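Local coordinates for beta-galactosidase (Bacillus circulans, PDB 4MAD), which probably hydrolyses terminal non-reducing beta-D-galactose residues of beta-D-galactosides, as a member of glycoside hydrolase family 35, at residues 30-35 with 277-282; 225-230 with 272-277; 369-374 with 489-494; 420-425 with 452-457. One frame throughout, in Å; residues are numbered along the deposited sequence.

Contact 1: 30-35 with 277-282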
loop_
_atom_site.group_PDB
_atom_site.type_symbol
_atom_site.label_atom_id
_atom_site.label_comp_id
_atom_site.label_asym_id
_atom_site.label_seq_id
_atom_site.Cartn_x
_atom_site.Cartn_y
_atom_site.Cartn_z
ATOM N N GLU A 30 -10.587 -34.725 0.985
ATOM C CA GLU A 30 -9.357 -34.056 1.304
ATOM C C GLU A 30 -9.024 -33.061 0.230
ATOM O O GLU A 30 -9.305 -33.284 -0.910
ATOM C CB GLU A 30 -8.232 -35.035 1.509
ATOM C CG GLU A 30 -8.605 -36.069 2.494
ATOM C CD GLU A 30 -7.460 -36.856 3.054
ATOM O OE1 GLU A 30 -6.368 -36.819 2.482
ATOM O OE2 GLU A 30 -7.674 -37.507 4.071
ATOM N N ILE A 31 -8.483 -31.925 0.669
ATOM C CA ILE A 31 -8.016 -30.903 -0.222
ATOM C C ILE A 31 -6.675 -30.362 0.271
ATOM O O ILE A 31 -6.429 -30.266 1.434
ATOM C CB ILE A 31 -8.987 -29.753 -0.293
ATOM C CG1 ILE A 31 -8.552 -28.743 -1.340
ATOM C CG2 ILE A 31 -9.144 -29.107 1.015
ATOM C CD1 ILE A 31 -9.615 -27.997 -1.919
ATOM N N ARG A 32 -5.816 -29.991 -0.640
ATOM C CA ARG A 32 -4.651 -29.233 -0.266
ATOM C C ARG A 32 -4.910 -27.830 -0.799
ATOM O O ARG A 32 -5.179 -27.686 -1.922
ATOM C CB ARG A 32 -3.401 -29.800 -0.902
ATOM C CG ARG A 32 -2.170 -29.186 -0.411
ATOM C CD ARG A 32 -1.099 -29.276 -1.395
ATOM N NE ARG A 32 -0.632 -30.619 -1.622
ATOM C CZ ARG A 32 0.436 -31.167 -1.059
ATOM N NH1 ARG A 32 1.195 -30.517 -0.196
ATOM N NH2 ARG A 32 0.760 -32.390 -1.396
ATOM N N LEU A 33 -4.845 -26.810 0.035
ATOM C CA LEU A 33 -5.053 -25.464 -0.454
ATOM C C LEU A 33 -3.789 -24.969 -1.091
ATOM O O LEU A 33 -2.742 -24.908 -0.470
ATOM C CB LEU A 33 -5.532 -24.523 0.645
ATOM C CG LEU A 33 -6.807 -25.006 1.298
ATOM C CD1 LEU A 33 -7.089 -24.359 2.551
ATOM C CD2 LEU A 33 -7.957 -24.855 0.397
ATOM N N LEU A 34 -3.927 -24.622 -2.349
ATOM C CA LEU A 34 -2.884 -23.989 -3.058
ATOM C C LEU A 34 -3.452 -22.632 -3.400
ATOM O O LEU A 34 -4.206 -22.559 -4.327
ATOM C CB LEU A 34 -2.590 -24.751 -4.337
ATOM C CG LEU A 34 -1.956 -26.124 -4.154
ATOM C CD1 LEU A 34 -1.740 -26.765 -5.450
ATOM C CD2 LEU A 34 -0.684 -25.999 -3.449
ATOM N N SER A 35 -3.005 -21.599 -2.703
ATOM C CA SER A 35 -3.564 -20.278 -2.802
ATOM C C SER A 35 -2.559 -19.248 -3.253
ATOM O O SER A 35 -1.403 -19.333 -2.992
ATOM C CB SER A 35 -4.209 -19.878 -1.464
ATOM O OG SER A 35 -4.586 -18.552 -1.383
ATOM N N LYS A 277 6.012 -31.446 0.448
ATOM C CA LYS A 277 6.435 -32.790 0.841
ATOM C C LYS A 277 5.967 -33.096 2.260
ATOM O O LYS A 277 5.858 -34.189 2.632
ATOM C CB LYS A 277 7.937 -32.968 0.705
ATOM C CG LYS A 277 8.459 -33.088 -0.729
ATOM C CD LYS A 277 9.713 -33.944 -0.785
ATOM C CE LYS A 277 10.334 -34.068 -2.153
ATOM N NZ LYS A 277 10.774 -32.769 -2.630
ATOM N N GLN A 278 5.701 -32.064 3.022
ATOM C CA GLN A 278 5.230 -32.182 4.403
ATOM C C GLN A 278 3.716 -32.171 4.444
ATOM O O GLN A 278 3.141 -32.046 5.463
ATOM C CB GLN A 278 5.768 -31.090 5.318
ATOM C CG GLN A 278 7.175 -31.180 5.598
ATOM C CD GLN A 278 7.666 -30.025 6.428
ATOM O OE1 GLN A 278 8.072 -29.045 5.892
ATOM N NE2 GLN A 278 7.572 -30.130 7.701
ATOM N N ASN A 279 3.121 -32.309 3.286
ATOM C CA ASN A 279 1.699 -32.232 3.136
ATOM C C ASN A 279 1.195 -30.850 3.539
ATOM O O ASN A 279 0.131 -30.701 4.061
ATOM C CB ASN A 279 0.988 -33.281 3.949
ATOM C CG ASN A 279 -0.349 -33.609 3.385
ATOM O OD1 ASN A 279 -0.630 -33.269 2.299
ATOM N ND2 ASN A 279 -1.179 -34.270 4.144
ATOM N N GLY A 280 2.029 -29.865 3.304
ATOM C CA GLY A 280 1.650 -28.481 3.504
ATOM C C GLY A 280 0.793 -27.859 2.423
ATOM O O GLY A 280 0.946 -28.160 1.262
ATOM N N SER A 281 -0.112 -26.992 2.868
ATOM C CA SER A 281 -0.818 -26.072 2.023
ATOM C C SER A 281 -0.075 -24.762 2.004
ATOM O O SER A 281 0.709 -24.490 2.847
ATOM C CB SER A 281 -2.218 -25.825 2.484
ATOM O OG SER A 281 -3.011 -26.933 2.402
ATOM N N VAL A 282 -0.318 -23.985 0.982
ATOM C CA VAL A 282 0.465 -22.791 0.807
ATOM C C VAL A 282 -0.308 -21.649 0.180
ATOM O O VAL A 282 -1.130 -21.846 -0.642
ATOM C CB VAL A 282 1.707 -23.106 -0.010
ATOM C CG1 VAL A 282 1.326 -23.592 -1.353
ATOM C CG2 VAL A 282 2.622 -21.880 -0.119
#

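Contact 2: 225-230 with 272-277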
loop_
_atom_site.group_PDB
_atom_site.type_symbol
_atom_site.label_atom_id
_atom_site.label_comp_id
_atom_site.label_asym_id
_atom_site.label_seq_id
_atom_site.Cartn_x
_atom_site.Cartn_y
_atom_site.Cartn_z
ATOM N N SER A 225 11.606 -19.084 4.026
ATOM C CA SER A 225 12.448 -20.245 3.880
ATOM C C SER A 225 12.391 -21.185 5.096
ATOM O O SER A 225 11.812 -20.836 6.097
ATOM C CB SER A 225 13.869 -19.838 3.555
ATOM O OG SER A 225 14.513 -19.405 4.696
ATOM N N ARG A 226 13.031 -22.346 5.012
ATOM C CA ARG A 226 13.086 -23.281 6.140
ATOM C C ARG A 226 11.758 -23.770 6.695
ATOM O O ARG A 226 11.452 -23.622 7.824
ATOM C CB ARG A 226 14.007 -22.754 7.243
ATOM C CG ARG A 226 15.295 -22.261 6.696
ATOM C CD ARG A 226 16.472 -22.322 7.550
ATOM N NE ARG A 226 16.386 -23.267 8.644
ATOM C CZ ARG A 226 17.168 -23.203 9.724
ATOM N NH1 ARG A 226 18.114 -22.266 9.826
ATOM N NH2 ARG A 226 17.000 -24.076 10.691
ATOM N N ALA A 227 10.994 -24.361 5.820
ATOM C CA ALA A 227 9.679 -24.868 6.101
ATOM C C ALA A 227 9.676 -25.985 7.143
ATOM O O ALA A 227 8.816 -26.059 7.956
ATOM C CB ALA A 227 9.054 -25.317 4.834
ATOM N N GLU A 228 10.672 -26.833 7.087
ATOM C CA GLU A 228 10.727 -27.885 8.059
ATOM C C GLU A 228 10.839 -27.309 9.470
ATOM O O GLU A 228 10.182 -27.699 10.368
ATOM C CB GLU A 228 11.945 -28.749 7.805
ATOM C CG GLU A 228 12.112 -29.784 8.856
ATOM C CD GLU A 228 13.307 -30.739 8.641
ATOM O OE1 GLU A 228 13.958 -30.743 7.579
ATOM O OE2 GLU A 228 13.577 -31.530 9.557
ATOM N N SER A 229 11.713 -26.357 9.635
ATOM C CA SER A 229 11.861 -25.709 10.901
ATOM C C SER A 229 10.600 -24.959 11.319
ATOM O O SER A 229 10.185 -24.970 12.444
ATOM C CB SER A 229 13.022 -24.741 10.798
ATOM O OG SER A 229 12.905 -23.803 11.757
ATOM N N ALA A 230 10.017 -24.282 10.363
ATOM C CA ALA A 230 8.845 -23.485 10.621
ATOM C C ALA A 230 7.661 -24.323 11.042
ATOM O O ALA A 230 7.000 -24.021 12.019
ATOM C CB ALA A 230 8.496 -22.674 9.446
ATOM N N LEU A 272 9.248 -24.472 -1.896
ATOM C CA LEU A 272 7.917 -24.919 -2.159
ATOM C C LEU A 272 7.842 -26.431 -1.993
ATOM O O LEU A 272 6.954 -26.929 -1.423
ATOM C CB LEU A 272 7.507 -24.546 -3.573
ATOM C CG LEU A 272 6.195 -25.113 -4.092
ATOM C CD1 LEU A 272 5.144 -24.717 -3.201
ATOM C CD2 LEU A 272 5.905 -24.659 -5.424
ATOM N N GLU A 273 8.824 -27.140 -2.520
ATOM C CA GLU A 273 8.884 -28.590 -2.395
ATOM C C GLU A 273 8.965 -28.972 -0.934
ATOM O O GLU A 273 8.342 -29.887 -0.506
ATOM C CB GLU A 273 10.079 -29.171 -3.138
ATOM C CG GLU A 273 9.944 -29.175 -4.603
ATOM C CD GLU A 273 9.260 -30.435 -5.101
ATOM O OE1 GLU A 273 8.793 -31.203 -4.278
ATOM O OE2 GLU A 273 9.202 -30.636 -6.295
ATOM N N GLU A 274 9.715 -28.199 -0.166
ATOM C CA GLU A 274 9.866 -28.474 1.239
ATOM C C GLU A 274 8.497 -28.405 1.870
ATOM O O GLU A 274 8.196 -29.145 2.722
ATOM C CB GLU A 274 10.818 -27.475 1.897
ATOM C CG GLU A 274 11.565 -27.977 3.067
ATOM C CD GLU A 274 12.339 -26.882 3.850
ATOM O OE1 GLU A 274 12.383 -25.726 3.417
ATOM O OE2 GLU A 274 12.874 -27.217 4.900
ATOM N N ILE A 275 7.724 -27.437 1.468
ATOM C CA ILE A 275 6.417 -27.279 2.027
ATOM C C ILE A 275 5.511 -28.423 1.633
ATOM O O ILE A 275 4.853 -28.975 2.440
ATOM C CB ILE A 275 5.762 -25.980 1.553
ATOM C CG1 ILE A 275 6.497 -24.792 2.147
ATOM C CG2 ILE A 275 4.312 -25.962 1.873
ATOM C CD1 ILE A 275 6.023 -23.462 1.700
ATOM N N LEU A 276 5.479 -28.706 0.357
ATOM C CA LEU A 276 4.526 -29.646 -0.195
ATOM C C LEU A 276 4.753 -31.090 0.299
ATOM O O LEU A 276 3.831 -31.822 0.492
ATOM C CB LEU A 276 4.484 -29.528 -1.715
ATOM C CG LEU A 276 4.107 -28.180 -2.309
ATOM C CD1 LEU A 276 4.200 -28.199 -3.798
ATOM C CD2 LEU A 276 2.714 -27.880 -1.895
ATOM N N LYS A 277 6.012 -31.446 0.448
ATOM C CA LYS A 277 6.435 -32.790 0.841
ATOM C C LYS A 277 5.967 -33.096 2.260
ATOM O O LYS A 277 5.858 -34.189 2.632
ATOM C CB LYS A 277 7.937 -32.968 0.705
ATOM C CG LYS A 277 8.459 -33.088 -0.729
ATOM C CD LYS A 277 9.713 -33.944 -0.785
ATOM C CE LYS A 277 10.334 -34.068 -2.153
ATOM N NZ LYS A 277 10.774 -32.769 -2.630
HETATM O O HOH W 1 14.064 -25.944 7.837
#

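Contact 3: 369-374 with 489-494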
loop_
_atom_site.group_PDB
_atom_site.type_symbol
_atom_site.label_atom_id
_atom_site.label_comp_id
_atom_site.label_asym_id
_atom_site.label_seq_id
_atom_site.Cartn_x
_atom_site.Cartn_y
_atom_site.Cartn_z
ATOM N N ASP A 369 2.184 28.952 -6.029
ATOM C CA ASP A 369 1.412 29.905 -6.770
ATOM C C ASP A 369 0.029 29.396 -7.090
ATOM O O ASP A 369 -0.725 30.080 -7.718
ATOM C CB ASP A 369 2.114 30.269 -8.062
ATOM C CG ASP A 369 3.433 30.936 -7.831
ATOM O OD1 ASP A 369 3.525 31.756 -6.939
ATOM O OD2 ASP A 369 4.373 30.631 -8.535
ATOM N N SER A 370 -0.280 28.186 -6.695
ATOM C CA SER A 370 -1.577 27.600 -6.942
ATOM C C SER A 370 -2.444 27.275 -5.720
ATOM O O SER A 370 -3.376 26.557 -5.813
ATOM C CB SER A 370 -1.376 26.357 -7.812
ATOM O OG SER A 370 -0.658 26.690 -8.960
ATOM N N LEU A 371 -2.120 27.808 -4.557
ATOM C CA LEU A 371 -2.679 27.228 -3.365
ATOM C C LEU A 371 -4.219 27.205 -3.268
ATOM O O LEU A 371 -4.782 26.206 -2.982
ATOM C CB LEU A 371 -2.035 27.854 -2.130
ATOM C CG LEU A 371 -0.540 27.586 -2.024
ATOM C CD1 LEU A 371 0.113 28.355 -0.960
ATOM C CD2 LEU A 371 -0.204 26.151 -1.873
ATOM N N HIS A 372 -4.884 28.284 -3.561
ATOM C CA HIS A 372 -6.317 28.284 -3.493
ATOM C C HIS A 372 -7.011 27.558 -4.637
ATOM O O HIS A 372 -8.195 27.407 -4.669
ATOM C CB HIS A 372 -6.847 29.673 -3.421
ATOM C CG HIS A 372 -6.808 30.262 -2.060
ATOM N ND1 HIS A 372 -5.643 30.453 -1.361
ATOM C CD2 HIS A 372 -7.793 30.761 -1.293
ATOM C CE1 HIS A 372 -5.918 31.027 -0.209
ATOM N NE2 HIS A 372 -7.208 31.255 -0.161
ATOM N N ARG A 373 -6.243 27.276 -5.651
ATOM C CA ARG A 373 -6.695 26.488 -6.782
ATOM C C ARG A 373 -6.879 25.009 -6.432
ATOM O O ARG A 373 -7.652 24.292 -7.012
ATOM C CB ARG A 373 -5.793 26.659 -7.991
ATOM C CG ARG A 373 -5.890 28.019 -8.647
ATOM C CD ARG A 373 -4.863 28.251 -9.757
ATOM N NE ARG A 373 -4.896 29.591 -10.270
ATOM C CZ ARG A 373 -4.029 30.124 -11.087
ATOM N NH1 ARG A 373 -3.008 29.453 -11.495
ATOM N NH2 ARG A 373 -4.180 31.350 -11.479
ATOM N N ILE A 374 -6.071 24.566 -5.499
ATOM C CA ILE A 374 -6.126 23.185 -5.102
ATOM C C ILE A 374 -6.191 22.950 -3.583
ATOM O O ILE A 374 -5.910 21.897 -3.148
ATOM C CB ILE A 374 -4.993 22.405 -5.733
ATOM C CG1 ILE A 374 -3.684 23.095 -5.437
ATOM C CG2 ILE A 374 -5.195 22.361 -7.200
ATOM C CD1 ILE A 374 -2.513 22.309 -5.727
ATOM N N THR A 489 -1.169 29.230 8.974
ATOM C CA THR A 489 -2.101 29.002 7.914
ATOM C C THR A 489 -1.580 27.773 7.179
ATOM O O THR A 489 -0.440 27.699 6.919
ATOM C CB THR A 489 -2.195 30.183 6.925
ATOM O OG1 THR A 489 -2.532 31.394 7.603
ATOM C CG2 THR A 489 -3.250 29.889 5.913
ATOM N N VAL A 490 -2.443 26.812 6.887
ATOM C CA VAL A 490 -2.009 25.573 6.271
ATOM C C VAL A 490 -2.923 25.236 5.125
ATOM O O VAL A 490 -4.059 25.551 5.167
ATOM C CB VAL A 490 -2.001 24.426 7.244
ATOM C CG1 VAL A 490 -1.212 24.760 8.452
ATOM C CG2 VAL A 490 -3.364 23.999 7.525
ATOM N N TYR A 491 -2.331 24.623 4.121
ATOM C CA TYR A 491 -3.008 24.229 2.942
ATOM C C TYR A 491 -2.808 22.733 2.704
ATOM O O TYR A 491 -1.799 22.306 2.299
ATOM C CB TYR A 491 -2.466 25.043 1.756
ATOM C CG TYR A 491 -2.436 26.566 1.960
ATOM C CD1 TYR A 491 -3.449 27.359 1.547
ATOM C CD2 TYR A 491 -1.389 27.177 2.567
ATOM C CE1 TYR A 491 -3.414 28.741 1.767
ATOM C CE2 TYR A 491 -1.340 28.531 2.782
ATOM C CZ TYR A 491 -2.353 29.316 2.384
ATOM O OH TYR A 491 -2.321 30.672 2.589
ATOM N N PRO A 492 -3.820 21.979 2.998
ATOM C CA PRO A 492 -3.754 20.556 2.777
ATOM C C PRO A 492 -3.819 20.287 1.258
ATOM O O PRO A 492 -4.644 20.802 0.607
ATOM C CB PRO A 492 -4.982 20.054 3.488
ATOM C CG PRO A 492 -5.309 21.102 4.464
ATOM C CD PRO A 492 -4.992 22.338 3.783
ATOM N N LEU A 493 -2.949 19.422 0.759
ATOM C CA LEU A 493 -2.818 19.138 -0.642
ATOM C C LEU A 493 -2.860 17.619 -0.914
ATOM O O LEU A 493 -1.894 17.009 -1.126
ATOM C CB LEU A 493 -1.540 19.764 -1.212
ATOM C CG LEU A 493 -1.384 21.285 -1.174
ATOM C CD1 LEU A 493 0.010 21.811 -1.276
ATOM C CD2 LEU A 493 -2.275 21.924 -2.060
ATOM N N PRO A 494 -4.052 17.080 -0.830
ATOM C CA PRO A 494 -4.335 15.675 -1.115
ATOM C C PRO A 494 -4.297 15.351 -2.628
ATOM O O PRO A 494 -4.278 14.230 -3.003
ATOM C CB PRO A 494 -5.746 15.494 -0.598
ATOM C CG PRO A 494 -6.309 16.817 -0.560
ATOM C CD PRO A 494 -5.226 17.798 -0.349
#

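Contact 4: 420-425 with 452-457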
loop_
_atom_site.group_PDB
_atom_site.type_symbol
_atom_site.label_atom_id
_atom_site.label_comp_id
_atom_site.label_asym_id
_atom_site.label_seq_id
_atom_site.Cartn_x
_atom_site.Cartn_y
_atom_site.Cartn_z
ATOM N N GLY A 420 10.409 17.731 4.093
ATOM C CA GLY A 420 9.895 19.024 3.768
ATOM C C GLY A 420 10.869 19.959 3.117
ATOM O O GLY A 420 12.034 19.884 3.366
ATOM N N GLN A 421 10.320 20.862 2.340
ATOM C CA GLN A 421 11.048 21.888 1.666
ATOM C C GLN A 421 10.712 23.235 2.299
ATOM O O GLN A 421 9.594 23.566 2.447
ATOM C CB GLN A 421 10.654 21.920 0.212
ATOM C CG GLN A 421 11.023 20.673 -0.560
ATOM C CD GLN A 421 10.285 20.568 -1.921
ATOM O OE1 GLN A 421 9.246 19.992 -2.025
ATOM N NE2 GLN A 421 10.858 21.149 -2.921
ATOM N N VAL A 422 11.747 23.950 2.689
ATOM C CA VAL A 422 11.632 25.153 3.423
ATOM C C VAL A 422 11.966 26.395 2.578
ATOM O O VAL A 422 12.906 26.426 1.908
ATOM C CB VAL A 422 12.560 25.116 4.654
ATOM C CG1 VAL A 422 12.368 26.285 5.508
ATOM C CG2 VAL A 422 12.339 23.895 5.409
ATOM N N TYR A 423 11.110 27.394 2.698
ATOM C CA TYR A 423 11.173 28.660 2.010
ATOM C C TYR A 423 11.014 29.819 2.999
ATOM O O TYR A 423 10.169 29.772 3.855
ATOM C CB TYR A 423 10.084 28.763 0.932
ATOM C CG TYR A 423 10.096 27.562 -0.008
ATOM C CD1 TYR A 423 10.801 27.587 -1.188
ATOM C CD2 TYR A 423 9.467 26.389 0.331
ATOM C CE1 TYR A 423 10.850 26.486 -2.004
ATOM C CE2 TYR A 423 9.490 25.308 -0.478
ATOM C CZ TYR A 423 10.192 25.350 -1.643
ATOM O OH TYR A 423 10.218 24.259 -2.417
ATOM N N VAL A 424 11.829 30.836 2.810
ATOM C CA VAL A 424 11.745 32.040 3.579
ATOM C C VAL A 424 11.622 33.204 2.586
ATOM O O VAL A 424 12.446 33.366 1.762
ATOM C CB VAL A 424 13.007 32.227 4.429
ATOM C CG1 VAL A 424 13.044 33.566 4.971
ATOM C CG2 VAL A 424 13.067 31.213 5.528
ATOM N N ASN A 425 10.545 33.956 2.678
ATOM C CA ASN A 425 10.314 35.111 1.835
ATOM C C ASN A 425 10.434 34.717 0.354
ATOM O O ASN A 425 10.937 35.437 -0.428
ATOM C CB ASN A 425 11.258 36.238 2.175
ATOM C CG ASN A 425 10.835 36.994 3.393
ATOM O OD1 ASN A 425 9.693 37.086 3.674
ATOM N ND2 ASN A 425 11.778 37.531 4.090
ATOM N N LEU A 452 7.572 32.314 6.303
ATOM C CA LEU A 452 8.098 30.971 6.343
ATOM C C LEU A 452 7.044 30.025 5.781
ATOM O O LEU A 452 5.916 30.100 6.145
ATOM C CB LEU A 452 8.455 30.610 7.765
ATOM C CG LEU A 452 8.844 29.168 7.994
ATOM C CD1 LEU A 452 10.087 28.853 7.280
ATOM C CD2 LEU A 452 8.947 28.856 9.427
ATOM N N GLN A 453 7.464 29.205 4.812
ATOM C CA GLN A 453 6.635 28.198 4.205
ATOM C C GLN A 453 7.362 26.852 4.238
ATOM O O GLN A 453 8.484 26.783 3.975
ATOM C CB GLN A 453 6.315 28.563 2.757
ATOM C CG GLN A 453 5.500 29.804 2.606
ATOM C CD GLN A 453 5.314 30.220 1.181
ATOM O OE1 GLN A 453 6.232 30.530 0.528
ATOM N NE2 GLN A 453 4.090 30.214 0.727
ATOM N N ILE A 454 6.676 25.819 4.641
ATOM C CA ILE A 454 7.255 24.495 4.633
ATOM C C ILE A 454 6.291 23.567 3.902
ATOM O O ILE A 454 5.197 23.451 4.282
ATOM C CB ILE A 454 7.472 24.001 6.036
ATOM C CG1 ILE A 454 8.329 24.997 6.800
ATOM C CG2 ILE A 454 8.141 22.694 6.043
ATOM C CD1 ILE A 454 8.734 24.598 8.203
ATOM N N ILE A 455 6.781 22.942 2.851
ATOM C CA ILE A 455 6.012 21.983 2.089
ATOM C C ILE A 455 6.356 20.577 2.533
ATOM O O ILE A 455 7.403 20.104 2.252
ATOM C CB ILE A 455 6.272 22.048 0.540
ATOM C CG1 ILE A 455 6.185 23.481 0.054
ATOM C CG2 ILE A 455 5.265 21.205 -0.174
ATOM C CD1 ILE A 455 6.421 23.667 -1.379
ATOM N N VAL A 456 5.416 19.919 3.167
ATOM C CA VAL A 456 5.669 18.658 3.785
ATOM C C VAL A 456 5.027 17.517 2.989
ATOM O O VAL A 456 3.920 17.649 2.561
ATOM C CB VAL A 456 5.207 18.610 5.238
ATOM C CG1 VAL A 456 5.526 17.275 5.816
ATOM C CG2 VAL A 456 5.833 19.692 6.025
ATOM N N GLU A 457 5.777 16.436 2.817
ATOM C CA GLU A 457 5.279 15.268 2.178
ATOM C C GLU A 457 5.079 14.151 3.200
ATOM O O GLU A 457 5.962 13.831 3.903
ATOM C CB GLU A 457 6.212 14.757 1.094
ATOM C CG GLU A 457 5.612 13.677 0.271
ATOM C CD GLU A 457 6.548 13.135 -0.836
ATOM O OE1 GLU A 457 7.671 13.581 -0.933
ATOM O OE2 GLU A 457 6.134 12.269 -1.585
HETATM O O HOH W 2 8.031 18.423 -0.073
#

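Contact 1: 30-35 with 277-282
The parallel pairing of strands 34-38 and 281-284, the first and last of the eight-stranded barrel, begins where L33 and L34 meet S281 and V282. L34 and V282 form the bridge, and two nearly straight backbone bonds flank it: V282 N to L33 O (3.0 Å) and S35 N to V282 O (2.8 Å). Just ahead of them a side chain takes over the pairing, since L33 N donates to S281 OG at 3.0 Å. On the face of L34 and V282 the methyls CD2 of L34 and CG1 of V282 touch at 3.8 Å. R32 runs out with CG anti to its backbone N (chi1 -172°) and bends at chi3, which brings NH1 to G280 O at 2.8 Å. That oxygen lies in the guanidinium plane, while N279 OD1 stands over one face, 4.0 Å from R32 NH2. NH1 also bonds L276 O, gripping the end of helix 265-276, whose Schellman motif has N279 as its C-prime residue. A leucine in place of R32 would probably leave the carbonyls of L276 and G280 without this shared donor and tie the turn less firmly to segment 30-35. Strand eight thus meets strand one, the closure typical of a (beta/alpha)8 TIM barrel.

Contact 2: 225-230 with 272-277
The carboxylate of E274 reaches across from helix 265-276 to the first turn of helix 227-237 and accepts from two consecutive backbone amides. A227 N gives OE1 a weak bond of 3.1 Å, with an N-H...O angle of 148°. E228 N makes the straighter one, 163°, to OE2 at the same length of 3.1 Å; it approaches from well above the carboxylate plane, so the group lies broadside to this donor. Amides in the first turn of a helix have no carbonyl of a preceding turn to bond, and here a neighbouring helix supplies the acceptors. The next amide, S229 N, donates to a water at 3.0 Å, and that water gives a weak, long bond back to E274 OE2. A230 N is the first of these amides to bond within the helix, to O of the N-cap residue R226. The two helices are neighbours on the outside of the TIM barrel, following strands 218-223 and 244-249. E274 gets there by an extended chain, CG lying anti to N (chi1 -151°), and the positive end of the helix dipole would probably steady its charge, despite E228 OE1 at 4.6 Å from E274 OE2. Beside these bonds, A227 CB packs on I275 CG1 at 3.7 Å. E273 OE1 takes a salt bridge from K277 NZ at 3.0 Å and a bond from Y339, while its OE2 pairs with K338.

Contact 3: 369-374 with 489-494
L371 lays its side chain over one face of the Y491 ring, and this fit of a branched bump on a flat surface is the centre of the contact. Its methyl CD1 stands 4.0 Å from the ring centroid and 12° off the normal, a CH-pi contact almost over the middle of the ring. L371 CB meets the rim of the same face at Y491 CD1, also 4.0 Å away, so the leucine covers the ring from its CD1 rim to its middle. The two side chains cross at about a right angle. H372 meets the ring at its edge: its CE1 comes within 3.9 Å of Y491 CE1, near the tyrosine plane. A second bump comes from the end of the short helix: I374 CD1 meets L493 CD2, two residues along the strand from Y491, at 3.7 Å. I374 has CG1 between its backbone N and carbonyl carbon (chi1 53°), a placement that turns the longer branch onto the leucine. L371 CD2 reaches L493 CD1 more loosely, at 4.4 Å, linking the two patches. No hydrogen bond joins the segments; the hydroxyl of Y491 is held by E399, and P492 O by S375. Replacing Y491 with an alanine would probably open a gap under L371 and deprive E399 of its hydroxyl partner. H372, I374 and P494 belong to a pocket that holds a 2-(2-methoxyethoxy)ethanol molecule, probably from the crystallisation liquor. The arrangement is that of a short, weakly bonded helix, about 371-374, packed on a strand of the six-stranded antiparallel sheet in the first all-beta domain.

Contact 4: 420-425 with 452-457
Four backbone hydrogen bonds tie strands 419-424 and 449-457 together, two at each hydrogen-bonded pair. Q421 and I455 exchange bonds of 3.0 Å (Q421 N to I455 O) and 2.9 Å (I455 N to Q421 O). Y423 and Q453 do the same, Q453 N to Y423 O being the straightest of the four at 171°. I455 O accepts once more, from a water that donates to it at 2.9 Å and also to Q421 OE1, so the glutamine is tied by solvent to the partner strand; its NE2 goes to L578 O. On the face of Q421, Y423, Q453 and I455, the tyrosine ring leans along the sheet with CG anti to the carbonyl carbon (chi1 -52°), bringing CE2 to I455 CD1 at 3.6 Å. The ring hydroxyl bonds N511 O, and Q453 NE2 reaches E399. The other face is aliphatic: L452 CD1 packs against V422 CG1 at 3.9 Å and, more loosely, V424 CG2 at 4.2 Å. At G420 the two chains draw close, its CA 3.1 Å from I455 O in a CA-H...O contact. The axes run at 170°, the regular antiparallel pairing of inner strands in the six-stranded sheet of the first all-beta domain.

Contacts 1 and 2 belong to the barrel and contacts 3 and 4 to the all-beta region on the other side of the chain's centre, with about 53 Å between the centres of contacts 1 and 3. Contact 2 is nested within the loop closed by contact 1; the two share K277 and the end of helix 265-276. Contacts 3 and 4 reach the same six-stranded sheet, their nearest atoms about 5 Å apart. Contacts 1 and 4 are buried strand pairings, one parallel and helped by side-chain bonds, the other antiparallel and regular. Contacts 2 and 3 are only partly buried: the former relies on a carboxylate at a helix start, the latter on apolar and aromatic shape alone.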